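PDB 3K89: malonyl CoA-ACP transacylase from Xanthomonas oryzae pv. oryzae, which probably catalyses transfer of the malonyl group from malonyl-CoA to holo-acyl carrier protein, giving malonyl-ACP and free CoA. Local coordinates for residues 3-8 with 270-275; 124-129 with 205-210; 140-145 with 167-172. One frame throughout, in Å; residues are numbered along the deposited sequence.

Overall arrangement
The three contacts sample different levels of one acyltransferase fold. Interaction 1 lies in the parallel sheet of the larger part and joins strands 6-10 and 273-276, largely through backbone hydrogen bonds. Interaction 3 belongs to the smaller mixed sheet, where helix 142-152 packs on strand 168-172 without any hydrogen bond between the segments. Interaction 2 brings together the end of helix 109-126 and the start of helix 208-219, through methyl packing and one bridging water, near the predicted active-site H203. It is the more buried; interactions 1 and 3 are partly buried, and only interaction 1 includes exposed residues. Centres of interactions 1 and 2 are about 35 Å apart, on opposite sides of the chain's centre.

Interaction 1 (3-8 with 270-275); sequences ESTLAF and GITRIA
Strands 6-8 and 273-275 run parallel, their axes 4.7 Å apart at closest approach and inclined by 24°. L6 pairs with R273, A7 with I274 and F8 with A275. In the usual parallel pattern A7 bonds to the residues flanking its partner: A7 N donates to R273 O (2.9 Å) and A7 O accepts from A275 N. Where a type I turn from E3 to L6 bends the chain, T5 O is gripped twice, by T272 N at 2.9 Å and by R273 N at 3.0 Å. The second N-H arrives almost along the axis of the carbonyl, the first from a more bent direction with a C=O...N angle of 139°.

T5 suits the turn because its hydroxyl and its amide both reach E3 OE2, from opposite faces of the carboxylate; T5 OG1 to E3 OE2 is 2.9 Å. Chi1 of 66° sets OG1 between the backbone N and the carbonyl carbon, where it meets that carboxylate. T5 CB lies 3.4 Å from T272 OG1. The extended R273 chain passes T5 OG1 with its CD, and its charge may weakly attract that of E3. Further along, A275 CB lies over one face of the F8 ring, 3.8 Å from its centroid, a CH-pi contact for which a small methyl is well fitted. A7 CB touches I271 CG2 at 3.7 Å.

G270, with positive phi, is the C-prime residue of the Schellman motif that ends helix 259-268 and releases the chain toward strand 273-276. L266 of that helix packs against A7, I271 and I274. F8 meets W76 and W79 of helix 61-81, while strand 86-92 borders strand 6-10 and continues the parallel sheet.

Interaction 2 (124-129 with 205-210); sequences QAAAPA and PLMRDA
The flat groups here are two backbone carbonyls, those of A126 and L206; no aromatic ring takes part. The A126 methyl comes up to the oxygen end of the L206 carbonyl, with CB 3.7 Å from L206 O, and a water joins the two carbonyl oxygens. This is a junction of helix ends in the acyltransferase fold: helix 109-126 runs out around here, just before the chain enters the smaller subdomain, and helix 208-219 begins where the chain has returned from it. M207, the last residue of the 3-10 segment 205-207, stands at the N-cap position of the second helix.

Alanine suits position 126 because its short side chain lets the second helix come close. A126 CB rests 4.3 Å from A210 CB, a methyl on the first turn of that helix. M207 supplies the longer reach. Its chain is bent at both chi2 (-66°) and chi3 (103°), which curls the terminal methyl back toward helix 109-126. There M207 CE touches A126 CB at 3.7 Å. The approach of M207 CE to A127 CB is looser, at 4.4 Å. A flexible, unbranched side chain fits such a curved path.

M123 from the same helix and L253 of helix 242-254 also pack on M207, whose side chain is about 6 Å from that of H203, a predicted active-site residue, so the packing lies close to the presumed active site.

Between the carbonyls, the water donates to both A126 O (3.1 Å) and L206 O (2.8 Å), and the two oxygens subtend about 102° at it.

Interaction 3 (140-145 with 167-172); sequences AEDAVV and GQIVIG
V145 carries CG1 anti to its backbone N (chi1 -176°), and I171 carries CG2 anti to its carbonyl carbon; these rotations bring the two methyls together, V145 CG1 to I171 CG2 at 3.6 Å. The side chains meet obliquely. I169 is stretched out from CA to CD1 (chi2 180°), which carries its terminal methyl across to helix 142-152, where CD1 lies 4.2 Å from V145 CB and beside the D142 carboxylate. The separation of D142 OD1 from that methyl is too short for comfort and is best treated as doubtful.

The order of elements, strand-helix-strand-strand-helix-strand from 132 to 195, and the strand order of the sheet are those of the ferredoxin-like smaller subdomain of this family. Strand 168-172 lies between strands 132-138 and 158-165, and helix 142-152 packs on one face. Branched aliphatic residues suit that face, I169 and I171 pointing to the helix while V170 points away. F163 of strand 158-165 touches both D142 and I169.

At the start of strand 168-172, G167 takes a positive phi of 76°, easily adopted without a side chain, and its CA lies 3.8 Å from A140 O.

Interaction 1 (3-8 with 270-275)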
ATOM      1  N   GLU A   3     -20.054  -5.352  -9.793  1.00 36.84           N
ATOM      2  CA  GLU A   3     -20.571  -6.098  -8.649  1.00 35.19           C
ATOM      3  C   GLU A   3     -20.539  -5.223  -7.406  1.00 33.59           C
ATOM      4  O   GLU A   3     -19.459  -4.889  -6.910  1.00 33.16           O
ATOM      5  CB  GLU A   3     -19.781  -7.395  -8.433  1.00 35.50           C
ATOM      6  CG  GLU A   3     -20.214  -8.205  -7.206  1.00 36.84           C
ATOM      7  CD  GLU A   3     -21.718  -8.425  -7.147  1.00 38.52           C
ATOM      8  OE1 GLU A   3     -22.291  -8.899  -8.152  1.00 39.24           O
ATOM      9  OE2 GLU A   3     -22.325  -8.109  -6.098  1.00 38.41           O
ATOM     10  N   SER A   4     -21.725  -4.879  -6.899  1.00 31.69           N
ATOM     11  CA  SER A   4     -21.873  -3.911  -5.806  1.00 29.73           C
ATOM     12  C   SER A   4     -21.313  -4.374  -4.460  1.00 27.76           C
ATOM     13  O   SER A   4     -21.047  -3.541  -3.580  1.00 27.70           O
ATOM     14  CB  SER A   4     -23.342  -3.464  -5.660  1.00 30.25           C
ATOM     15  OG  SER A   4     -24.137  -4.465  -5.043  1.00 31.20           O
ATOM     16  N   THR A   5     -21.122  -5.686  -4.300  1.00 24.80           N
ATOM     17  CA  THR A   5     -20.594  -6.229  -3.045  1.00 22.62           C
ATOM     18  C   THR A   5     -19.087  -6.491  -3.056  1.00 20.60           C
ATOM     19  O   THR A   5     -18.544  -6.922  -2.044  1.00 20.38           O
ATOM     20  CB  THR A   5     -21.307  -7.540  -2.605  1.00 22.57           C
ATOM     21  OG1 THR A   5     -21.039  -8.593  -3.544  1.00 22.76           O
ATOM     22  CG2 THR A   5     -22.818  -7.312  -2.480  1.00 23.05           C
ATOM     23  N   LEU A   6     -18.426  -6.231  -4.185  1.00 19.22           N
ATOM     24  CA  LEU A   6     -17.006  -6.587  -4.337  1.00 17.07           C
ATOM     25  C   LEU A   6     -16.081  -5.366  -4.337  1.00 15.91           C
ATOM     26  O   LEU A   6     -16.336  -4.415  -5.038  1.00 15.23           O
ATOM     27  CB  LEU A   6     -16.803  -7.386  -5.631  1.00 17.47           C
ATOM     28  CG  LEU A   6     -15.395  -7.800  -6.082  1.00 17.94           C
ATOM     29  CD1 LEU A   6     -14.767  -8.852  -5.168  1.00 18.93           C
ATOM     30  CD2 LEU A   6     -15.454  -8.325  -7.492  1.00 18.24           C
ATOM     31  N   ALA A   7     -15.004  -5.408  -3.553  1.00 14.46           N
ATOM     32  CA  ALA A   7     -13.951  -4.394  -3.670  1.00 13.58           C
ATOM     33  C   ALA A   7     -12.620  -5.087  -3.966  1.00 12.78           C
ATOM     34  O   ALA A   7     -12.441  -6.269  -3.657  1.00 12.49           O
ATOM     35  CB  ALA A   7     -13.835  -3.563  -2.397  1.00 13.79           C
ATOM     36  N   PHE A   8     -11.697  -4.345  -4.571  1.00 11.58           N
ATOM     37  CA  PHE A   8     -10.317  -4.813  -4.746  1.00 10.94           C
ATOM     38  C   PHE A   8      -9.430  -3.901  -3.910  1.00 10.79           C
ATOM     39  O   PHE A   8      -9.663  -2.683  -3.865  1.00 10.89           O
ATOM     40  CB  PHE A   8      -9.882  -4.718  -6.206  1.00 11.05           C
ATOM     41  CG  PHE A   8     -10.111  -5.974  -7.000  1.00 10.57           C
ATOM     42  CD1 PHE A   8     -11.299  -6.694  -6.864  1.00 12.55           C
ATOM     43  CD2 PHE A   8      -9.156  -6.406  -7.915  1.00 11.93           C
ATOM     44  CE1 PHE A   8     -11.503  -7.852  -7.620  1.00 13.98           C
ATOM     45  CE2 PHE A   8      -9.351  -7.556  -8.676  1.00 13.42           C
ATOM     46  CZ  PHE A   8     -10.529  -8.281  -8.524  1.00 13.27           C
ATOM     47  N   GLY A 270     -21.578  -1.477   1.726  1.00 22.94           N
ATOM     48  CA  GLY A 270     -22.146  -2.720   1.200  1.00 22.45           C
ATOM     49  C   GLY A 270     -21.174  -3.757   0.650  1.00 21.78           C
ATOM     50  O   GLY A 270     -21.585  -4.786   0.108  1.00 21.86           O
ATOM     51  N   ILE A 271     -19.873  -3.491   0.773  1.00 20.37           N
ATOM     52  CA  ILE A 271     -18.876  -4.484   0.396  1.00 18.79           C
ATOM     53  C   ILE A 271     -18.854  -5.673   1.371  1.00 18.53           C
ATOM     54  O   ILE A 271     -18.786  -5.479   2.591  1.00 18.78           O
ATOM     55  CB  ILE A 271     -17.463  -3.843   0.312  1.00 17.86           C
ATOM     56  CG1 ILE A 271     -17.453  -2.697  -0.718  1.00 16.86           C
ATOM     57  CG2 ILE A 271     -16.399  -4.898  -0.014  1.00 17.56           C
ATOM     58  CD1 ILE A 271     -17.826  -3.117  -2.127  1.00 15.14           C
ATOM     59  N   THR A 272     -18.912  -6.884   0.816  1.00 18.65           N
ATOM     60  CA  THR A 272     -18.841  -8.144   1.576  1.00 18.74           C
ATOM     61  C   THR A 272     -17.708  -9.050   1.086  1.00 18.38           C
ATOM     62  O   THR A 272     -17.358 -10.038   1.743  1.00 18.24           O
ATOM     63  CB  THR A 272     -20.166  -8.955   1.467  1.00 19.18           C
ATOM     64  OG1 THR A 272     -20.349  -9.387   0.117  1.00 19.24           O
ATOM     65  CG2 THR A 272     -21.360  -8.115   1.897  1.00 20.15           C
ATOM     66  N   ARG A 273     -17.145  -8.727  -0.078  1.00 17.46           N
ATOM     67  CA  ARG A 273     -16.098  -9.543  -0.689  1.00 16.96           C
ATOM     68  C   ARG A 273     -14.955  -8.631  -1.092  1.00 15.85           C
ATOM     69  O   ARG A 273     -15.189  -7.625  -1.730  1.00 15.86           O
ATOM     70  CB  ARG A 273     -16.609 -10.256  -1.942  1.00 17.82           C
ATOM     71  CG  ARG A 273     -17.803 -11.195  -1.741  1.00 21.15           C
ATOM     72  CD  ARG A 273     -18.416 -11.541  -3.096  1.00 25.62           C
ATOM     73  NE  ARG A 273     -19.249 -12.739  -3.046  1.00 29.76           N
ATOM     74  CZ  ARG A 273     -19.829 -13.302  -4.109  1.00 32.19           C
ATOM     75  NH1 ARG A 273     -19.677 -12.779  -5.319  1.00 33.34           N
ATOM     76  NH2 ARG A 273     -20.563 -14.398  -3.960  1.00 33.26           N
ATOM     77  N   ILE A 274     -13.729  -8.994  -0.716  1.00 14.79           N
ATOM     78  CA  ILE A 274     -12.565  -8.172  -1.061  1.00 13.24           C
ATOM     79  C   ILE A 274     -11.456  -9.039  -1.630  1.00 12.80           C
ATOM     80  O   ILE A 274     -11.008 -10.007  -0.994  1.00 13.35           O
ATOM     81  CB  ILE A 274     -12.046  -7.356   0.153  1.00 12.47           C
ATOM     82  CG1 ILE A 274     -13.156  -6.476   0.750  1.00 12.73           C
ATOM     83  CG2 ILE A 274     -10.842  -6.481  -0.249  1.00 14.22           C
ATOM     84  CD1 ILE A 274     -12.767  -5.698   1.996  1.00 14.13           C
ATOM     85  N   ALA A 275     -11.006  -8.699  -2.829  1.00 12.56           N
ATOM     86  CA  ALA A 275      -9.846  -9.384  -3.407  1.00 12.34           C
ATOM     87  C   ALA A 275      -8.594  -8.582  -3.127  1.00 12.56           C
ATOM     88  O   ALA A 275      -8.584  -7.369  -3.324  1.00 12.67           O
ATOM     89  CB  ALA A 275     -10.016  -9.555  -4.892  1.00 13.34           C
TER

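Interaction 2 (124-129 with 205-210)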
ATOM      1  N   GLN A 124      13.090   8.457   0.325  1.00 15.41           N
ATOM      2  CA  GLN A 124      14.399   7.974   0.746  1.00 17.50           C
ATOM      3  C   GLN A 124      15.343   9.123   1.066  1.00 17.83           C
ATOM      4  O   GLN A 124      16.106   9.047   2.035  1.00 18.02           O
ATOM      5  CB  GLN A 124      14.999   7.052  -0.313  1.00 17.28           C
ATOM      6  CG  GLN A 124      16.225   6.281   0.155  1.00 21.77           C
ATOM      7  CD  GLN A 124      15.867   5.123   1.071  1.00 24.43           C
ATOM      8  OE1 GLN A 124      15.262   4.134   0.634  1.00 26.58           O
ATOM      9  NE2 GLN A 124      16.238   5.235   2.348  1.00 26.46           N
ATOM     10  N   ALA A 125      15.268  10.179   0.262  1.00 18.68           N
ATOM     11  CA  ALA A 125      16.132  11.349   0.416  1.00 20.10           C
ATOM     12  C   ALA A 125      15.774  12.153   1.657  1.00 21.52           C
ATOM     13  O   ALA A 125      16.632  12.849   2.221  1.00 21.16           O
ATOM     14  CB  ALA A 125      16.053  12.225  -0.816  1.00 19.88           C
ATOM     15  N   ALA A 126      14.513  12.048   2.075  1.00 21.95           N
ATOM     16  CA  ALA A 126      14.027  12.743   3.253  1.00 23.71           C
ATOM     17  C   ALA A 126      14.610  12.121   4.512  1.00 24.66           C
ATOM     18  O   ALA A 126      14.789  12.808   5.517  1.00 26.08           O
ATOM     19  CB  ALA A 126      12.517  12.711   3.299  1.00 23.08           C
ATOM     20  N   ALA A 127      14.911  10.829   4.445  1.00 25.78           N
ATOM     21  CA  ALA A 127      15.428  10.082   5.581  1.00 27.28           C
ATOM     22  C   ALA A 127      16.499   9.087   5.146  1.00 28.15           C
ATOM     23  O   ALA A 127      16.228   7.893   5.007  1.00 28.50           O
ATOM     24  CB  ALA A 127      14.292   9.367   6.311  1.00 27.31           C
ATOM     25  N   PRO A 128      17.736   9.574   4.929  1.00 29.31           N
ATOM     26  CA  PRO A 128      18.815   8.670   4.534  1.00 30.09           C
ATOM     27  C   PRO A 128      18.985   7.566   5.575  1.00 30.88           C
ATOM     28  O   PRO A 128      18.830   7.832   6.779  1.00 30.59           O
ATOM     29  CB  PRO A 128      20.049   9.583   4.514  1.00 30.25           C
ATOM     30  CG  PRO A 128      19.523  10.949   4.369  1.00 30.00           C
ATOM     31  CD  PRO A 128      18.223  10.950   5.127  1.00 29.49           C
ATOM     32  N   ALA A 129      19.275   6.341   5.121  1.00 31.40           N
ATOM     33  CA  ALA A 129      19.422   5.187   6.023  1.00 31.45           C
ATOM     34  C   ALA A 129      20.120   5.598   7.319  1.00 31.05           C
ATOM     35  O   ALA A 129      21.096   6.356   7.295  1.00 31.76           O
ATOM     36  CB  ALA A 129      20.171   4.033   5.337  1.00 31.82           C
ATOM     37  N   PRO A 205       5.649  13.052  10.009  1.00 13.03           N
ATOM     38  CA  PRO A 205       6.071  14.411   9.659  1.00 13.75           C
ATOM     39  C   PRO A 205       7.418  14.529   8.927  1.00 13.63           C
ATOM     40  O   PRO A 205       7.668  15.547   8.279  1.00 14.42           O
ATOM     41  CB  PRO A 205       6.155  15.099  11.033  1.00 13.98           C
ATOM     42  CG  PRO A 205       5.050  14.441  11.809  1.00 14.38           C
ATOM     43  CD  PRO A 205       5.051  12.989  11.356  1.00 13.14           C
ATOM     44  N   LEU A 206       8.282  13.515   9.017  1.00 13.92           N
ATOM     45  CA  LEU A 206       9.582  13.590   8.337  1.00 13.99           C
ATOM     46  C   LEU A 206       9.413  13.584   6.810  1.00 13.73           C
ATOM     47  O   LEU A 206      10.350  13.887   6.074  1.00 13.95           O
ATOM     48  CB  LEU A 206      10.535  12.471   8.787  1.00 14.23           C
ATOM     49  CG  LEU A 206      10.941  12.445  10.279  1.00 15.54           C
ATOM     50  CD1 LEU A 206      11.924  11.320  10.530  1.00 16.88           C
ATOM     51  CD2 LEU A 206      11.467  13.770  10.792  1.00 19.53           C
ATOM     52  N   MET A 207       8.211  13.233   6.346  1.00 13.51           N
ATOM     53  CA  MET A 207       7.929  13.193   4.918  1.00 13.60           C
ATOM     54  C   MET A 207       7.277  14.478   4.415  1.00 14.31           C
ATOM     55  O   MET A 207       6.851  14.529   3.257  1.00 14.34           O
ATOM     56  CB  MET A 207       6.949  12.046   4.627  1.00 13.83           C
ATOM     57  CG  MET A 207       7.473  10.637   4.904  1.00 12.19           C
ATOM     58  SD  MET A 207       8.839  10.158   3.816  1.00 14.29           S
ATOM     59  CE  MET A 207      10.242  10.357   4.928  1.00 15.00           C
ATOM     60  N   ARG A 208       7.189  15.517   5.248  1.00 14.44           N
ATOM     61  CA  ARG A 208       6.418  16.706   4.841  1.00 15.68           C
ATOM     62  C   ARG A 208       6.959  17.377   3.574  1.00 16.02           C
ATOM     63  O   ARG A 208       6.185  17.731   2.682  1.00 15.85           O
ATOM     64  CB  ARG A 208       6.268  17.707   5.999  1.00 15.74           C
ATOM     65  CG  ARG A 208       5.408  18.917   5.682  1.00 19.19           C
ATOM     66  CD  ARG A 208       3.958  18.527   5.467  1.00 22.07           C
ATOM     67  NE  ARG A 208       3.169  19.658   4.981  1.00 25.21           N
ATOM     68  CZ  ARG A 208       3.067  20.015   3.704  1.00 26.66           C
ATOM     69  NH1 ARG A 208       3.702  19.335   2.756  1.00 27.95           N
ATOM     70  NH2 ARG A 208       2.323  21.059   3.369  1.00 30.14           N
ATOM     71  N   ASP A 209       8.277  17.544   3.495  1.00 16.43           N
ATOM     72  CA  ASP A 209       8.894  18.172   2.330  1.00 18.10           C
ATOM     73  C   ASP A 209       8.856  17.268   1.094  1.00 16.89           C
ATOM     74  O   ASP A 209       8.616  17.754  -0.024  1.00 17.14           O
ATOM     75  CB  ASP A 209      10.319  18.621   2.646  1.00 18.53           C
ATOM     76  CG  ASP A 209      10.356  19.781   3.622  1.00 23.82           C
ATOM     77  OD1 ASP A 209       9.436  20.629   3.590  1.00 28.49           O
ATOM     78  OD2 ASP A 209      11.313  19.849   4.427  1.00 29.77           O
ATOM     79  N   ALA A 210       9.073  15.970   1.297  1.00 16.03           N
ATOM     80  CA  ALA A 210       8.946  14.984   0.209  1.00 15.31           C
ATOM     81  C   ALA A 210       7.546  15.048  -0.402  1.00 15.12           C
ATOM     82  O   ALA A 210       7.388  14.892  -1.615  1.00 15.23           O
ATOM     83  CB  ALA A 210       9.246  13.587   0.690  1.00 14.26           C
TER
HETATM   84  O   HOH W   1      12.818  14.724   7.016  1.00 28.43           O

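Interaction 3 (140-145 with 167-172)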
ATOM      1  N   ALA A 140      -1.736  -4.319  21.300  1.00 29.56           N
ATOM      2  CA  ALA A 140      -1.916  -3.228  22.251  1.00 29.96           C
ATOM      3  C   ALA A 140      -3.166  -2.432  21.909  1.00 30.41           C
ATOM      4  O   ALA A 140      -3.728  -2.579  20.821  1.00 30.93           O
ATOM      5  CB  ALA A 140      -0.698  -2.315  22.261  1.00 29.88           C
ATOM      6  N   GLU A 141      -3.599  -1.593  22.843  1.00 30.93           N
ATOM      7  CA  GLU A 141      -4.689  -0.666  22.588  1.00 31.65           C
ATOM      8  C   GLU A 141      -4.117   0.565  21.916  1.00 31.42           C
ATOM      9  O   GLU A 141      -3.017   1.002  22.263  1.00 31.28           O
ATOM     10  CB  GLU A 141      -5.380  -0.278  23.895  1.00 32.31           C
ATOM     11  CG  GLU A 141      -5.902  -1.472  24.676  1.00 34.12           C
ATOM     12  CD  GLU A 141      -6.404  -1.088  26.043  1.00 37.26           C
ATOM     13  OE1 GLU A 141      -7.532  -0.566  26.132  1.00 37.65           O
ATOM     14  OE2 GLU A 141      -5.667  -1.312  27.027  1.00 39.80           O
ATOM     15  N   ASP A 142      -4.856   1.118  20.952  1.00 31.24           N
ATOM     16  CA  ASP A 142      -4.433   2.328  20.242  1.00 31.06           C
ATOM     17  C   ASP A 142      -4.041   3.446  21.195  1.00 30.54           C
ATOM     18  O   ASP A 142      -3.037   4.122  20.988  1.00 29.85           O
ATOM     19  CB  ASP A 142      -5.539   2.846  19.315  1.00 31.58           C
ATOM     20  CG  ASP A 142      -5.655   2.058  18.014  1.00 32.81           C
ATOM     21  OD1 ASP A 142      -5.019   0.993  17.860  1.00 34.89           O
ATOM     22  OD2 ASP A 142      -6.397   2.525  17.131  1.00 33.47           O
ATOM     23  N   ALA A 143      -4.859   3.642  22.230  1.00 30.03           N
ATOM     24  CA  ALA A 143      -4.661   4.701  23.213  1.00 29.08           C
ATOM     25  C   ALA A 143      -3.318   4.606  23.927  1.00 28.32           C
ATOM     26  O   ALA A 143      -2.665   5.620  24.153  1.00 28.70           O
ATOM     27  CB  ALA A 143      -5.810   4.695  24.236  1.00 29.25           C
ATOM     28  N   VAL A 144      -2.913   3.385  24.277  1.00 27.77           N
ATOM     29  CA  VAL A 144      -1.628   3.148  24.938  1.00 27.24           C
ATOM     30  C   VAL A 144      -0.495   3.598  24.010  1.00 26.28           C
ATOM     31  O   VAL A 144       0.393   4.356  24.415  1.00 26.51           O
ATOM     32  CB  VAL A 144      -1.454   1.656  25.309  1.00 27.60           C
ATOM     33  CG1 VAL A 144      -0.065   1.396  25.880  1.00 28.58           C
ATOM     34  CG2 VAL A 144      -2.540   1.216  26.298  1.00 28.71           C
ATOM     35  N   VAL A 145      -0.562   3.156  22.758  1.00 25.00           N
ATOM     36  CA  VAL A 145       0.475   3.471  21.767  1.00 23.75           C
ATOM     37  C   VAL A 145       0.534   4.973  21.475  1.00 23.33           C
ATOM     38  O   VAL A 145       1.619   5.556  21.345  1.00 22.28           O
ATOM     39  CB  VAL A 145       0.268   2.668  20.458  1.00 23.53           C
ATOM     40  CG1 VAL A 145       1.418   2.928  19.477  1.00 22.86           C
ATOM     41  CG2 VAL A 145       0.170   1.182  20.750  1.00 23.43           C
ATOM     42  N   GLY A 167      -5.319  -3.869  17.212  1.00 22.87           N
ATOM     43  CA  GLY A 167      -4.147  -4.655  17.619  1.00 23.30           C
ATOM     44  C   GLY A 167      -2.979  -4.725  16.637  1.00 23.03           C
ATOM     45  O   GLY A 167      -2.073  -5.559  16.798  1.00 23.91           O
ATOM     46  N   GLN A 168      -3.002  -3.889  15.593  1.00 21.88           N
ATOM     47  CA  GLN A 168      -1.789  -3.625  14.817  1.00 20.70           C
ATOM     48  C   GLN A 168      -1.672  -2.153  14.445  1.00 19.49           C
ATOM     49  O   GLN A 168      -2.461  -1.635  13.651  1.00 18.83           O
ATOM     50  CB  GLN A 168      -1.631  -4.492  13.554  1.00 21.01           C
ATOM     51  CG  GLN A 168      -0.234  -4.202  12.924  1.00 21.66           C
ATOM     52  CD  GLN A 168       0.072  -4.895  11.604  1.00 23.61           C
ATOM     53  OE1 GLN A 168      -0.199  -6.091  11.412  1.00 25.51           O
ATOM     54  NE2 GLN A 168       0.696  -4.146  10.701  1.00 20.00           N
ATOM     55  N   ILE A 169      -0.687  -1.491  15.035  1.00 18.16           N
ATOM     56  CA  ILE A 169      -0.334  -0.125  14.659  1.00 18.35           C
ATOM     57  C   ILE A 169       1.139  -0.119  14.335  1.00 16.94           C
ATOM     58  O   ILE A 169       1.947  -0.758  15.024  1.00 17.01           O
ATOM     59  CB  ILE A 169      -0.599   0.899  15.787  1.00 18.03           C
ATOM     60  CG1 ILE A 169      -2.080   1.013  16.097  1.00 21.26           C
ATOM     61  CG2 ILE A 169      -0.054   2.277  15.423  1.00 20.00           C
ATOM     62  CD1 ILE A 169      -2.338   2.025  17.206  1.00 24.58           C
ATOM     63  N   VAL A 170       1.493   0.576  13.265  1.00 15.21           N
ATOM     64  CA  VAL A 170       2.889   0.792  12.970  1.00 13.74           C
ATOM     65  C   VAL A 170       3.202   2.226  13.369  1.00 13.74           C
ATOM     66  O   VAL A 170       2.484   3.158  13.001  1.00 12.74           O
ATOM     67  CB  VAL A 170       3.188   0.540  11.471  1.00 13.62           C
ATOM     68  CG1 VAL A 170       4.651   0.881  11.136  1.00 13.56           C
ATOM     69  CG2 VAL A 170       2.901  -0.897  11.127  1.00 13.52           C
ATOM     70  N   ILE A 171       4.267   2.399  14.146  1.00 12.63           N
ATOM     71  CA  ILE A 171       4.757   3.730  14.495  1.00 12.60           C
ATOM     72  C   ILE A 171       6.025   4.026  13.711  1.00 12.62           C
ATOM     73  O   ILE A 171       6.675   3.106  13.228  1.00 13.31           O
ATOM     74  CB  ILE A 171       5.032   3.881  16.025  1.00 12.45           C
ATOM     75  CG1 ILE A 171       6.168   2.958  16.490  1.00 13.71           C
ATOM     76  CG2 ILE A 171       3.755   3.594  16.825  1.00 13.67           C
ATOM     77  CD1 ILE A 171       6.495   3.121  17.990  1.00 14.90           C
ATOM     78  N   GLY A 172       6.321   5.306  13.539  1.00 12.65           N
ATOM     79  CA  GLY A 172       7.486   5.687  12.764  1.00 12.26           C
ATOM     80  C   GLY A 172       7.984   7.072  13.081  1.00 11.90           C
ATOM     81  O   GLY A 172       7.292   7.866  13.716  1.00 12.42           O
TER